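Local coordinates for KaiC-like domain-containing protein (Pyrococcus horikoshii, PDB 3BS4), which is of unknown function but has a KaiC-like domain, probably of RecA-like fold, at residues I7-L10 against D11-G15. Sequence-based numbering, arbitrary orientation.
Sequences IEEL and DREIG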
loop_
_atom_site.group_PDB
_atom_site.type_symbol
_atom_site.label_atom_id
_atom_site.label_comp_id
_atom_site.label_asym_id
_atom_site.label_seq_id
_atom_site.Cartn_x
_atom_site.Cartn_y
_atom_site.Cartn_z
ATOM N N ILE A 7 -6.651 -4.580 -13.003
ATOM C CA ILE A 7 -6.134 -5.715 -13.744
ATOM C C ILE A 7 -7.364 -6.551 -14.064
ATOM O O ILE A 7 -8.018 -7.077 -13.165
ATOM C CB ILE A 7 -5.105 -6.505 -12.911
ATOM C CG1 ILE A 7 -3.889 -5.613 -12.610
ATOM C CG2 ILE A 7 -4.677 -7.794 -13.637
ATOM C CD1 ILE A 7 -2.885 -6.225 -11.639
ATOM N N GLU A 8 -7.691 -6.628 -15.352
ATOM C CA GLU A 8 -8.956 -7.202 -15.801
ATOM C C GLU A 8 -9.144 -8.653 -15.365
ATOM O O GLU A 8 -10.245 -9.067 -14.985
ATOM C CB GLU A 8 -9.073 -7.075 -17.325
ATOM C CG GLU A 8 -10.420 -7.533 -17.894
ATOM C CD GLU A 8 -11.552 -6.517 -17.715
ATOM O OE1 GLU A 8 -11.377 -5.495 -16.998
ATOM O OE2 GLU A 8 -12.632 -6.749 -18.312
ATOM N N GLU A 9 -8.060 -9.427 -15.400
ATOM C CA GLU A 9 -8.122 -10.829 -14.999
ATOM C C GLU A 9 -8.551 -11.008 -13.545
ATOM O O GLU A 9 -9.278 -11.933 -13.216
ATOM C CB GLU A 9 -6.781 -11.513 -15.260
ATOM C CG GLU A 9 -6.511 -11.735 -16.747
ATOM C CD GLU A 9 -7.154 -13.012 -17.286
ATOM O OE1 GLU A 9 -8.151 -13.505 -16.703
ATOM O OE2 GLU A 9 -6.658 -13.535 -18.310
ATOM N N LEU A 10 -8.097 -10.110 -12.672
ATOM C CA LEU A 10 -8.525 -10.153 -11.284
ATOM C C LEU A 10 -9.996 -9.772 -11.116
ATOM O O LEU A 10 -10.751 -10.461 -10.418
ATOM C CB LEU A 10 -7.633 -9.264 -10.411
ATOM C CG LEU A 10 -6.193 -9.728 -10.197
ATOM C CD1 LEU A 10 -5.437 -8.682 -9.378
ATOM C CD2 LEU A 10 -6.126 -11.092 -9.498
ATOM N N ASP A 11 -10.404 -8.674 -11.752
ATOM C CA ASP A 11 -11.818 -8.281 -11.730
ATOM C C ASP A 11 -12.710 -9.446 -12.194
ATOM O O ASP A 11 -13.718 -9.751 -11.560
ATOM C CB ASP A 11 -12.063 -7.058 -12.614
ATOM C CG ASP A 11 -11.516 -5.771 -12.012
ATOM O OD1 ASP A 11 -11.032 -5.795 -10.851
ATOM O OD2 ASP A 11 -11.563 -4.726 -12.707
ATOM N N ARG A 12 -12.309 -10.112 -13.272
ATOM C CA ARG A 12 -13.110 -11.208 -13.834
ATOM C C ARG A 12 -13.149 -12.449 -12.950
ATOM O O ARG A 12 -14.217 -13.020 -12.718
ATOM C CB ARG A 12 -12.625 -11.574 -15.237
ATOM C CG ARG A 12 -13.617 -12.450 -16.021
ATOM C CD ARG A 12 -13.161 -12.745 -17.448
ATOM N NE ARG A 12 -12.350 -11.669 -18.028
ATOM C CZ ARG A 12 -11.037 -11.753 -18.253
ATOM N NH1 ARG A 12 -10.369 -12.863 -17.962
ATOM N NH2 ARG A 12 -10.388 -10.723 -18.781
ATOM N N GLU A 13 -11.986 -12.870 -12.455
ATOM C CA GLU A 13 -11.869 -14.157 -11.772
ATOM C C GLU A 13 -12.210 -14.137 -10.295
ATOM O O GLU A 13 -12.778 -15.095 -9.784
ATOM C CB GLU A 13 -10.475 -14.766 -11.987
ATOM C CG GLU A 13 -10.117 -15.023 -13.447
ATOM C CD GLU A 13 -11.048 -16.004 -14.154
ATOM O OE1 GLU A 13 -11.651 -16.874 -13.495
ATOM O OE2 GLU A 13 -11.164 -15.903 -15.390
ATOM N N ILE A 14 -11.861 -13.065 -9.590
ATOM C CA ILE A 14 -12.189 -12.992 -8.172
ATOM C C ILE A 14 -13.160 -11.863 -7.803
ATOM O O ILE A 14 -13.556 -11.741 -6.644
ATOM C CB ILE A 14 -10.924 -12.946 -7.265
ATOM C CG1 ILE A 14 -10.129 -11.654 -7.474
ATOM C CG2 ILE A 14 -10.050 -14.199 -7.485
ATOM C CD1 ILE A 14 -9.109 -11.362 -6.352
ATOM N N GLY A 15 -13.535 -11.052 -8.790
ATOM C CA GLY A 15 -14.474 -9.956 -8.577
ATOM C C GLY A 15 -13.773 -8.703 -8.098
ATOM O O GLY A 15 -12.628 -8.757 -7.645
#
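Leu10 and Ile14, one turn apart, form the buried side of this short helix. The tight contact is Ile14 CG1, held at chi1 66° between its own backbone N and carbonyl carbon, against Leu10 O at 3.2 Å; the methyls only brush, Leu10 CD2 lying 4.3 Å from Ile14 CD1. Beneath them, Leu250 and Phe239 of the C-terminal strands meet Leu10, while Trp5 touches both residues. Backbone bonds run Asp11 N to Ile7 O, Arg12 N to Glu8 O, Glu13 N to Glu9 O and Ile14 N to Leu10 O; Leu10 O also takes a weak bond from Gly15 N.

The other side is more exposed and charged. Glu9 and Arg12 lie alongside each other, and Arg12 NH1 reaches Glu9 OE1 at 2.6 Å in a salt bridge whose hydrogen bond is weak, bent to 120°, with the carboxylate and guanidinium planes 64° apart. Arg12 NH2 meets the aliphatic part of Glu8, 3.3 Å from CG, but the Glu8 carboxylate makes no salt bridge with it (OE2 to NH2 4.6 Å). Glu13 OE2 sits 4.1 Å from Glu9 OE1, a crowding of negative charge probably eased by Arg12 and by Arg252, which pairs with Glu13 OE1. With an alanine in place of Glu9, the Arg12 guanidinium would probably lose its salt-bridge mate and be freer to turn. Asp11 OD2 bonds to Ser4 OG and OD1 to Trp5 N, tying the helix to the chain before it. Together this is a two-turn amphipathic helix, with Ile7 at the N-cap position and Gly15, at positive phi, the first residue to leave helical angles, laid over the C-terminal strands of the mixed sheet.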